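Local coordinates for uncharacterized protein YjgB (Bacillus subtilis, PDB 4YGT) that is of unknown function but is probably a secreted lipoprotein, and gives the first structure of the DUF4309 family, which belongs to the PepSY clan, at residues 64-69 with 79-84; 105-110 with 142-147; 30-35 with 153-158; 118-123 with 134-139. All blocks are in the same frame, centred on the assembly; numbering follows the deposited sequence.

Interaction 1 of 4, residues 64-69 with 79-84. With SO4 (sulfate ion), chain B.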
# COMPACT_ATOMS: atom_id res chain seq x y z
N ASN A 64 1.57 -2.78 -17.36
CA ASN A 64 1.47 -3.17 -15.97
C ASN A 64 2.83 -3.59 -15.40
O ASN A 64 3.39 -4.62 -15.82
CB ASN A 64 0.47 -4.32 -15.80
CG ASN A 64 0.27 -4.70 -14.35
OD1 ASN A 64 0.27 -3.85 -13.46
ND2 ASN A 64 0.09 -5.98 -14.10
N ARG A 65 3.34 -2.82 -14.44
CA ARG A 65 4.62 -3.18 -13.81
C ARG A 65 4.42 -3.77 -12.40
O ARG A 65 5.39 -3.92 -11.66
CB ARG A 65 5.59 -1.98 -13.81
CG ARG A 65 5.16 -0.82 -12.97
CD ARG A 65 6.01 0.39 -13.21
NE ARG A 65 5.64 1.42 -12.25
CZ ARG A 65 6.15 1.51 -11.03
NH1 ARG A 65 7.13 0.69 -10.65
NH2 ARG A 65 5.72 2.44 -10.19
N PHE A 66 3.18 -4.20 -12.07
CA PHE A 66 2.83 -4.78 -10.77
C PHE A 66 2.26 -6.16 -10.88
O PHE A 66 1.36 -6.39 -11.68
CB PHE A 66 1.79 -3.92 -10.01
CG PHE A 66 2.36 -2.67 -9.40
CD1 PHE A 66 2.55 -1.53 -10.16
CD2 PHE A 66 2.74 -2.65 -8.06
CE1 PHE A 66 3.14 -0.39 -9.61
CE2 PHE A 66 3.30 -1.51 -7.50
CZ PHE A 66 3.52 -0.40 -8.28
N ASP A 67 2.75 -7.07 -10.03
CA ASP A 67 2.13 -8.38 -9.85
C ASP A 67 0.90 -8.07 -9.03
O ASP A 67 1.04 -7.55 -7.92
CB ASP A 67 3.08 -9.37 -9.14
CG ASP A 67 3.95 -10.17 -10.08
OD1 ASP A 67 3.65 -10.19 -11.30
OD2 ASP A 67 4.90 -10.78 -9.60
N LEU A 68 -0.30 -8.22 -9.62
CA LEU A 68 -1.52 -7.80 -8.92
C LEU A 68 -2.34 -8.97 -8.35
O LEU A 68 -2.61 -9.97 -9.03
CB LEU A 68 -2.39 -6.94 -9.83
CG LEU A 68 -1.81 -5.59 -10.19
CD1 LEU A 68 -2.43 -5.08 -11.49
CD2 LEU A 68 -1.97 -4.59 -9.05
N TYR A 69 -2.69 -8.84 -7.07
CA TYR A 69 -3.45 -9.82 -6.31
C TYR A 69 -4.73 -9.16 -5.89
O TYR A 69 -4.71 -8.15 -5.19
CB TYR A 69 -2.63 -10.33 -5.12
CG TYR A 69 -1.38 -11.08 -5.55
CD1 TYR A 69 -1.43 -12.44 -5.84
CD2 TYR A 69 -0.16 -10.42 -5.69
CE1 TYR A 69 -0.29 -13.13 -6.24
CE2 TYR A 69 0.99 -11.11 -6.09
CZ TYR A 69 0.92 -12.46 -6.37
OH TYR A 69 2.04 -13.15 -6.74
N GLY A 79 -0.30 -5.19 -4.74
CA GLY A 79 0.49 -5.03 -5.94
C GLY A 79 1.95 -5.00 -5.54
O GLY A 79 2.31 -4.41 -4.53
N PHE A 80 2.79 -5.68 -6.31
CA PHE A 80 4.23 -5.68 -6.10
C PHE A 80 4.94 -5.35 -7.39
O PHE A 80 4.70 -5.99 -8.40
CB PHE A 80 4.70 -7.05 -5.59
CG PHE A 80 4.10 -7.44 -4.26
CD1 PHE A 80 2.86 -8.08 -4.21
CD2 PHE A 80 4.75 -7.16 -3.07
CE1 PHE A 80 2.30 -8.44 -2.99
CE2 PHE A 80 4.18 -7.52 -1.85
CZ PHE A 80 2.96 -8.16 -1.82
N SER A 81 5.78 -4.33 -7.38
CA SER A 81 6.66 -4.00 -8.50
C SER A 81 8.08 -4.39 -8.05
O SER A 81 8.34 -4.49 -6.85
CB SER A 81 6.55 -2.53 -8.89
OG SER A 81 7.13 -1.68 -7.93
N TYR A 82 8.97 -4.65 -9.00
CA TYR A 82 10.33 -5.11 -8.71
C TYR A 82 11.42 -4.30 -9.41
O TYR A 82 11.18 -3.74 -10.48
CB TYR A 82 10.45 -6.57 -9.13
CG TYR A 82 9.29 -7.44 -8.67
CD1 TYR A 82 9.16 -7.81 -7.34
CD2 TYR A 82 8.31 -7.85 -9.57
CE1 TYR A 82 8.07 -8.56 -6.90
CE2 TYR A 82 7.22 -8.61 -9.14
CZ TYR A 82 7.12 -8.99 -7.81
OH TYR A 82 6.07 -9.77 -7.38
N HIS A 83 12.64 -4.28 -8.83
CA HIS A 83 13.81 -3.68 -9.49
C HIS A 83 14.30 -4.66 -10.57
O HIS A 83 13.76 -5.77 -10.69
CB HIS A 83 14.96 -3.38 -8.49
CG HIS A 83 14.63 -2.47 -7.35
ND1 HIS A 83 14.51 -1.11 -7.54
CD2 HIS A 83 14.52 -2.75 -6.03
CE1 HIS A 83 14.27 -0.61 -6.33
NE2 HIS A 83 14.28 -1.56 -5.40
N LYS A 84 15.34 -4.28 -11.33
CA LYS A 84 15.95 -5.13 -12.35
C LYS A 84 16.42 -6.47 -11.72
O LYS A 84 16.14 -7.54 -12.27
CB LYS A 84 17.11 -4.38 -13.03
CG LYS A 84 17.41 -4.81 -14.46
CD LYS A 84 18.53 -3.94 -15.08
CE LYS A 84 18.89 -4.36 -16.49
NZ LYS A 84 19.79 -3.37 -17.14
S SO4 B . 2.32 2.99 -12.61
O1 SO4 B . 3.28 2.35 -13.50
O2 SO4 B . 1.12 2.19 -12.42
O3 SO4 B . 2.98 3.22 -11.32
O4 SO4 B . 1.88 4.27 -13.15
O HOH W 1 8.22 -4.46 -12.07
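Two groups grip OD2 of Asp-67. Tyr-82 OH donates to it at 2.7 Å, and His-50 NE2 of helix 46-53 is its second hydrogen-bond partner. The tyrosine hydroxyl meets OD2 on the anti side, 25° out of the carboxylate plane. Carboxylate and phenol ring stand steeply to each other, their planes 70° apart. The other oxygen, OD1, takes the backbone N-H of Val-60, which helps to fix the rotation of the carboxylate. The backbones of 67-69 and 79-82 pair as an antiparallel hairpin at one end of the sheet. Asp-67 N gives a bond of 2.8 Å to Phe-80 O, and Phe-80 N returns one of 3.0 Å to Asp-67 O.

Tyr-69 CE2 meets Phe-80 CD1 at 4.0 Å, the two side chains crossing at about a right angle. The ring of Phe-80 also reaches Phe-53 of helix 46-53. Ser-81 CB lies over one face of the Phe-66 ring, 3.8 Å from its centroid. This is a CH-pi contact. Ser-81 OG is hydrogen-bonded to Ser-89 OG on the next strand. Water 1 bridges the two segments, giving to Arg-65 O and accepting from Tyr-82 N.

Arg-65 starts with CG between N and the carbonyl carbon (chi1 65°) and then runs out extended to NE. One face of its guanidinium lies against Phe-66 CE1. Its NE donates to sulfate O1 at 2.8 Å, and NH2 to O3 at 3.1 Å. The sulfate probably came from the crystallisation liquor. The buried carboxylate of Asp-67 is thus well supplied with donors, and the neighbouring histidine would probably stabilise its negative charge.

Interaction 2 of 4, residues 105-110 with 142-147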
# COMPACT_ATOMS: atom_id res chain seq x y z
N GLY A 105 -11.74 2.40 2.86
CA GLY A 105 -13.00 3.13 2.71
C GLY A 105 -13.21 4.12 3.84
O GLY A 105 -13.87 5.15 3.66
N GLY A 106 -12.61 3.81 4.99
CA GLY A 106 -12.64 4.63 6.20
C GLY A 106 -11.38 5.45 6.42
O GLY A 106 -11.28 6.16 7.42
N VAL A 107 -10.42 5.36 5.48
CA VAL A 107 -9.15 6.09 5.57
C VAL A 107 -9.30 7.40 4.82
O VAL A 107 -9.25 7.44 3.58
CB VAL A 107 -7.92 5.25 5.11
CG1 VAL A 107 -6.64 6.07 5.16
CG2 VAL A 107 -7.78 3.99 5.96
N THR A 108 -9.50 8.47 5.59
CA THR A 108 -9.70 9.84 5.12
C THR A 108 -8.47 10.71 5.44
O THR A 108 -7.73 10.35 6.35
CB THR A 108 -10.97 10.43 5.79
OG1 THR A 108 -10.83 10.36 7.20
CG2 THR A 108 -12.25 9.72 5.36
N PRO A 109 -8.25 11.86 4.74
CA PRO A 109 -7.09 12.71 5.08
C PRO A 109 -7.11 13.26 6.51
O PRO A 109 -6.08 13.71 7.01
CB PRO A 109 -7.20 13.87 4.07
CG PRO A 109 -7.99 13.30 2.94
CD PRO A 109 -9.01 12.44 3.61
N GLU A 110 -8.30 13.20 7.17
CA GLU A 110 -8.49 13.66 8.55
C GLU A 110 -8.12 12.55 9.54
O GLU A 110 -7.53 12.85 10.58
CB GLU A 110 -9.93 14.19 8.79
CG GLU A 110 -11.03 13.14 8.83
CD GLU A 110 -12.34 13.53 8.17
OE1 GLU A 110 -13.02 14.45 8.69
OE2 GLU A 110 -12.70 12.90 7.15
N LEU A 142 5.40 6.11 3.10
CA LEU A 142 4.03 5.62 2.91
C LEU A 142 3.26 6.64 2.16
O LEU A 142 3.12 7.78 2.64
CB LEU A 142 3.35 5.39 4.24
CG LEU A 142 3.35 4.07 4.87
CD1 LEU A 142 2.47 4.12 6.08
CD2 LEU A 142 2.85 2.99 3.92
N HIS A 143 2.78 6.27 0.98
CA HIS A 143 2.03 7.14 0.10
C HIS A 143 0.56 6.79 0.17
O HIS A 143 0.15 5.77 -0.40
CB HIS A 143 2.56 6.97 -1.33
CG HIS A 143 3.97 7.43 -1.54
ND1 HIS A 143 4.25 8.57 -2.27
CD2 HIS A 143 5.13 6.86 -1.15
CE1 HIS A 143 5.57 8.66 -2.29
NE2 HIS A 143 6.14 7.66 -1.63
N PHE A 144 -0.24 7.58 0.92
CA PHE A 144 -1.68 7.34 0.99
C PHE A 144 -2.33 8.07 -0.19
O PHE A 144 -2.40 9.30 -0.18
CB PHE A 144 -2.28 7.81 2.32
CG PHE A 144 -1.80 7.05 3.52
CD1 PHE A 144 -0.68 7.47 4.23
CD2 PHE A 144 -2.49 5.93 3.98
CE1 PHE A 144 -0.26 6.80 5.38
CE2 PHE A 144 -2.05 5.24 5.12
CZ PHE A 144 -0.95 5.69 5.82
N VAL A 145 -2.75 7.31 -1.22
CA VAL A 145 -3.33 7.91 -2.44
C VAL A 145 -4.86 8.01 -2.29
O VAL A 145 -5.57 7.01 -2.42
CB VAL A 145 -2.87 7.14 -3.70
CG1 VAL A 145 -3.44 7.76 -4.96
CG2 VAL A 145 -1.35 7.07 -3.79
N ILE A 146 -5.35 9.23 -2.03
CA ILE A 146 -6.77 9.56 -1.82
C ILE A 146 -7.42 9.99 -3.14
O ILE A 146 -6.85 10.79 -3.90
CB ILE A 146 -6.88 10.65 -0.70
CG1 ILE A 146 -6.05 10.27 0.57
CG2 ILE A 146 -8.34 11.01 -0.35
CD1 ILE A 146 -6.69 9.32 1.62
N GLY A 147 -8.61 9.46 -3.40
CA GLY A 147 -9.37 9.72 -4.61
C GLY A 147 -10.12 11.04 -4.62
O GLY A 147 -9.81 11.93 -3.82
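Ile-146 and Val-107 meet where the loop before helix 109-116 passes over strand 140-146. Ile-146 is the residue most covered, and its two branches do different work. CD1 lies 3.7 Å from the backbone oxygen of Val-107. CG2 lies 4.0 Å from CG of Pro-109, in the first turn of the helix. Torsions separate these branches: CG1 sits beside the backbone N, anti to the carbonyl carbon (chi1 -49°), while CG2 is anti to the N. One isoleucine therefore touches both the loop and the start of the helix.

Val-107 points its side chain toward the strand. Its CG1 comes 4.3 Å from CD2 of Phe-144, approaching the ring obliquely. The same valine also packs on Leu-19 and Val-20 of helix 14-27, and Phe-144 on Leu-23 of that helix. Val-107 thus lies between the strand and a second helix.

Pro-109 and Ile-146 both touch Tyr-133 on strand 131-137, so their contact continues onto the neighbouring strand. Thr-108, between the two covered residues of the loop, turns its side chain away from the strand. It is the N-cap of helix 109-116: OG1 accepts from the backbone N of Val-111. The same hydroxyl donates to Glu-110 OE2 at 3.2 Å, though Glu-110 is poorly ordered.

Chemically the loop divides its work. Its polar hydroxyl serves the helix start and Glu-110, and the groups meeting the strand are almost all hydrocarbon. Across these two segments the helix start is held to the sheet by van der Waals packing, without hydrogen bonds.

Interaction 3 of 4, residues 30-35 with 153-158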
# COMPACT_ATOMS: atom_id res chain seq x y z
N GLY A 30 10.12 -1.49 6.06
CA GLY A 30 10.04 -1.63 4.60
C GLY A 30 9.15 -2.80 4.20
O GLY A 30 9.41 -3.50 3.22
N GLU A 31 8.11 -3.02 5.00
CA GLU A 31 7.12 -4.07 4.84
C GLU A 31 5.74 -3.55 5.07
O GLU A 31 5.56 -2.53 5.73
CB GLU A 31 7.36 -5.17 5.89
CG GLU A 31 8.59 -6.02 5.68
CD GLU A 31 8.86 -6.98 6.82
OE1 GLU A 31 7.90 -7.38 7.54
OE2 GLU A 31 10.04 -7.33 7.00
N MSE A 32 4.76 -4.30 4.64
CA MSE A 32 3.37 -4.01 4.93
C MSE A 32 2.85 -5.13 5.85
O MSE A 32 3.52 -6.17 5.99
CB MSE A 32 2.58 -3.82 3.66
CG MSE A 32 3.01 -2.57 2.98
SE MSE A 32 1.59 -1.95 1.91
CE MSE A 32 1.80 -0.12 2.11
N PRO A 33 1.76 -4.91 6.63
CA PRO A 33 1.36 -5.94 7.59
C PRO A 33 0.50 -7.05 7.01
O PRO A 33 0.26 -7.13 5.79
CB PRO A 33 0.58 -5.14 8.65
CG PRO A 33 0.54 -3.71 8.16
CD PRO A 33 0.90 -3.71 6.73
N GLN A 34 0.06 -7.96 7.92
CA GLN A 34 -0.85 -9.08 7.68
C GLN A 34 -0.29 -10.08 6.65
O GLN A 34 0.73 -10.72 6.92
CB GLN A 34 -2.25 -8.56 7.25
CG GLN A 34 -2.94 -7.59 8.23
CD GLN A 34 -3.25 -8.21 9.56
OE1 GLN A 34 -2.48 -8.08 10.52
NE2 GLN A 34 -4.38 -8.91 9.65
N GLN A 35 -0.96 -10.24 5.50
CA GLN A 35 -0.60 -11.21 4.46
C GLN A 35 0.76 -10.91 3.83
O GLN A 35 1.51 -11.85 3.51
CB GLN A 35 -1.69 -11.28 3.37
CG GLN A 35 -3.07 -11.77 3.87
CD GLN A 35 -3.88 -10.79 4.73
OE1 GLN A 35 -3.69 -9.55 4.68
NE2 GLN A 35 -4.83 -11.32 5.51
N ASP A 153 -7.61 5.09 -2.10
CA ASP A 153 -7.73 4.12 -3.19
C ASP A 153 -6.75 3.00 -2.99
O ASP A 153 -7.12 1.84 -3.10
CB ASP A 153 -7.51 4.80 -4.53
CG ASP A 153 -8.65 5.74 -4.89
OD1 ASP A 153 -9.78 5.54 -4.37
OD2 ASP A 153 -8.41 6.69 -5.65
N HIS A 154 -5.50 3.36 -2.68
CA HIS A 154 -4.39 2.46 -2.37
C HIS A 154 -3.34 3.21 -1.54
O HIS A 154 -3.31 4.45 -1.52
CB HIS A 154 -3.76 1.81 -3.61
CG HIS A 154 -3.36 2.78 -4.69
ND1 HIS A 154 -2.16 3.47 -4.65
CD2 HIS A 154 -4.02 3.12 -5.82
CE1 HIS A 154 -2.13 4.20 -5.75
NE2 HIS A 154 -3.22 4.01 -6.48
N VAL A 155 -2.53 2.45 -0.82
CA VAL A 155 -1.44 2.93 0.02
C VAL A 155 -0.17 2.30 -0.52
O VAL A 155 -0.12 1.08 -0.66
CB VAL A 155 -1.68 2.60 1.51
CG1 VAL A 155 -0.59 3.20 2.38
CG2 VAL A 155 -3.05 3.09 1.97
N ASN A 156 0.81 3.11 -0.92
CA ASN A 156 2.09 2.65 -1.47
C ASN A 156 3.23 2.72 -0.49
O ASN A 156 3.33 3.67 0.28
CB ASN A 156 2.47 3.46 -2.71
CG ASN A 156 1.45 3.47 -3.80
OD1 ASN A 156 0.56 2.62 -3.85
ND2 ASN A 156 1.56 4.44 -4.71
N LEU A 157 4.11 1.71 -0.52
CA LEU A 157 5.32 1.70 0.29
C LEU A 157 6.53 1.55 -0.61
O LEU A 157 6.58 0.62 -1.41
CB LEU A 157 5.30 0.59 1.35
CG LEU A 157 6.49 0.57 2.33
CD1 LEU A 157 6.51 1.79 3.22
CD2 LEU A 157 6.44 -0.66 3.15
N LYS A 158 7.50 2.47 -0.48
CA LYS A 158 8.74 2.40 -1.25
C LYS A 158 9.89 3.00 -0.45
O LYS A 158 9.65 3.65 0.56
CB LYS A 158 8.61 3.06 -2.64
CG LYS A 158 8.31 4.55 -2.68
CD LYS A 158 8.54 5.07 -4.10
CE LYS A 158 7.90 6.40 -4.38
NZ LYS A 158 7.67 6.60 -5.84
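CG of Met-32 lies beside its backbone N (chi1 -68°), and the chain then bends at chi3 (144°). This brings the methyl CE of the selenomethionine onto the strand. Leu-157 comes to meet it with CG opposite its own backbone N (chi1 -175°). The two side chains run alongside each other, pointing opposite ways. CE of Met-32 touches Leu-157 CB at 3.7 Å and Val-155 CG1 at 4.1 Å. It also lies 3.6 Å from the backbone oxygen of Val-155, so the methyl spans the two residues whose side chains point toward the loop.

Farther along, CD2 of Leu-157 reaches the loop backbone. It is 3.3 Å from Glu-31 O and 3.6 Å from Gly-30 C. Glu-31 O also has a polar partner, the hydroxyl OG1 of Thr-26. Glu-31 turns its side chain away from the strand, and its carboxylate bonds to Gly-38 N and Thr-40 OG1.

Gly-30 follows helix 14-27 and closes it with a Schellman motif, at a positive phi. The loop thus leaves the helix end and packs on strand 152-159 at Leu-157 and Val-155. Met-32 also packs on Ile-91 and Tyr-93 of strand 88-95. Leu-157 touches Ala-27 of helix 14-27, and Val-155 meets Phe-144 of strand 140-146. The contact lies near the centre of the chain, between helix 14-27 and the middle of the antiparallel sheet.

Interaction 4 of 4, residues 118-123 with 134-139. With EDO (1,2-ethanediol), chain F.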
# COMPACT_ATOMS: atom_id res chain seq x y z
N PRO A 118 0.62 15.63 11.44
CA PRO A 118 0.72 16.27 10.12
C PRO A 118 1.44 15.42 9.08
O PRO A 118 2.25 14.55 9.41
CB PRO A 118 1.45 17.59 10.41
CG PRO A 118 2.21 17.34 11.65
CD PRO A 118 1.40 16.36 12.45
N VAL A 119 1.07 15.64 7.83
CA VAL A 119 1.59 14.93 6.66
C VAL A 119 2.94 15.58 6.26
O VAL A 119 3.07 16.80 6.37
CB VAL A 119 0.53 14.95 5.51
CG1 VAL A 119 0.17 16.38 5.07
CG2 VAL A 119 0.96 14.10 4.33
N ASN A 120 3.93 14.77 5.82
CA ASN A 120 5.22 15.33 5.41
C ASN A 120 5.11 16.08 4.08
O ASN A 120 5.62 17.20 3.96
CB ASN A 120 6.28 14.25 5.31
CG ASN A 120 6.67 13.66 6.64
OD1 ASN A 120 6.15 12.62 7.07
ND2 ASN A 120 7.59 14.33 7.34
N ARG A 121 4.42 15.48 3.09
CA ARG A 121 4.25 15.99 1.72
C ARG A 121 2.88 15.73 1.17
O ARG A 121 2.31 14.67 1.43
CB ARG A 121 5.19 15.20 0.78
CG ARG A 121 6.56 15.75 0.53
CD ARG A 121 7.32 14.70 -0.26
NE ARG A 121 8.66 14.46 0.29
CZ ARG A 121 8.93 13.56 1.23
NH1 ARG A 121 7.96 12.81 1.74
NH2 ARG A 121 10.17 13.42 1.68
N VAL A 122 2.45 16.59 0.25
CA VAL A 122 1.24 16.35 -0.52
C VAL A 122 1.71 16.45 -1.98
O VAL A 122 2.29 17.47 -2.36
CB VAL A 122 0.03 17.24 -0.16
CG1 VAL A 122 -1.15 16.92 -1.06
CG2 VAL A 122 -0.38 17.03 1.30
N LEU A 123 1.59 15.35 -2.74
CA LEU A 123 2.09 15.24 -4.11
C LEU A 123 0.99 14.91 -5.12
O LEU A 123 -0.02 14.28 -4.79
CB LEU A 123 3.18 14.15 -4.23
CG LEU A 123 4.50 14.25 -3.47
CD1 LEU A 123 5.26 12.93 -3.57
CD2 LEU A 123 5.38 15.37 -4.01
N VAL A 134 1.94 11.91 1.76
CA VAL A 134 3.16 11.15 2.05
C VAL A 134 3.61 11.33 3.50
O VAL A 134 3.78 12.45 3.97
CB VAL A 134 4.32 11.49 1.08
CG1 VAL A 134 5.51 10.55 1.27
CG2 VAL A 134 3.86 11.47 -0.37
N TYR A 135 3.86 10.20 4.18
CA TYR A 135 4.39 10.11 5.55
C TYR A 135 5.77 9.44 5.51
O TYR A 135 5.88 8.34 5.01
CB TYR A 135 3.43 9.32 6.47
CG TYR A 135 2.25 10.15 6.92
CD1 TYR A 135 2.32 10.95 8.05
CD2 TYR A 135 1.07 10.17 6.18
CE1 TYR A 135 1.25 11.74 8.46
CE2 TYR A 135 -0.02 10.94 6.58
CZ TYR A 135 0.07 11.73 7.72
OH TYR A 135 -1.00 12.50 8.12
N ASP A 136 6.83 10.13 5.98
CA ASP A 136 8.17 9.55 5.99
C ASP A 136 8.29 8.55 7.14
O ASP A 136 7.84 8.85 8.25
CB ASP A 136 9.26 10.63 6.07
CG ASP A 136 9.42 11.49 4.83
OD1 ASP A 136 9.06 11.03 3.71
OD2 ASP A 136 9.98 12.60 4.95
N THR A 137 8.82 7.35 6.84
CA THR A 137 8.95 6.24 7.80
C THR A 137 10.38 5.63 7.75
O THR A 137 10.60 4.55 7.20
CB THR A 137 7.86 5.17 7.53
OG1 THR A 137 8.04 4.63 6.22
CG2 THR A 137 6.45 5.73 7.67
N GLY A 138 11.32 6.36 8.31
CA GLY A 138 12.72 5.97 8.35
C GLY A 138 13.36 6.02 6.98
O GLY A 138 13.46 7.09 6.37
N ARG A 139 13.78 4.84 6.49
CA ARG A 139 14.37 4.65 5.17
C ARG A 139 13.28 4.62 4.08
O ARG A 139 13.61 4.64 2.89
CB ARG A 139 15.10 3.30 5.12
CG ARG A 139 16.29 3.15 6.01
CD ARG A 139 17.29 2.24 5.35
NE ARG A 139 17.20 0.89 5.89
CZ ARG A 139 18.05 -0.08 5.59
NH1 ARG A 139 19.05 0.14 4.75
NH2 ARG A 139 17.91 -1.28 6.14
C1 EDO F . 15.04 -0.86 8.80
O1 EDO F . 15.67 0.23 8.12
C2 EDO F . 14.32 -1.83 7.81
O2 EDO F . 15.20 -2.63 7.01
O HOH W 2 6.15 10.66 9.81
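A classic beta bulge marks this antiparallel hairpin of strands 121-124 and 131-137 at one end of the sheet. Asn-120 and Arg-121 both face Val-134. Its oxygen accepts from Arg-121 N at 3.2 Å and, more weakly, from Asn-120 N. In return Val-134 N donates to Arg-121 O at 2.8 Å.

The extra residue puts the Asn-120 amide beside the next part of the strand. Its OD1 takes the N-H of Asp-136 at 2.8 Å in a nearly straight bond (170°). The donor stands above the carbonyl plane rather than on a lone pair. The amide and the Asp-136 carboxylate lie stacked, with planes 21° apart. Water 2 donates to Asp-136 O and weakly to the same OD1.

Arg-121 bends at chi3 (-133°), which carries its guanidinium back to Asp-136. The salt bridge runs from NH1 to OD1 at 2.9 Å, in the guanidinium plane and on the syn side of the carboxylate, but well out of the carboxylate plane. NH2 adds weak bonds to both oxygens. Val-134 CG1 meets NH1 obliquely, and Val-134 CG2 meets Leu-123 CD1 at 3.8 Å.

On the other face, the Tyr-135 ring packs against Leu-112 and Leu-116 of helix 109-116. Its OH is bonded to Gly-117 O. Val-119 CA lies over one face of this ring, 4.1 Å from its centroid in a CH-pi contact.

Overall arrangement
All four contacts involve one antiparallel sheet. Interactions 1 and 4 are hairpins at its two ends, with centres about 22 Å apart. Interactions 2 and 3 pack loops onto strands 140-146 and 152-159, which are neighbours. Their segments are joined by His-143 N to Asn-156 O at 2.7 Å, a probable hydrogen bond. Interaction 2 also meets interaction 4, where Leu-142 O lies 3.0 Å from Tyr-135 N and the rings of Phe-144 and Tyr-135 touch. Interaction 3 lies about 3 Å from the chain's centre, and its centre is 13 to 14 Å from those of the others. The sulfate on Arg-65 and ethanediol on Arg-139 probably come from the crystallisation liquor and define no site by themselves.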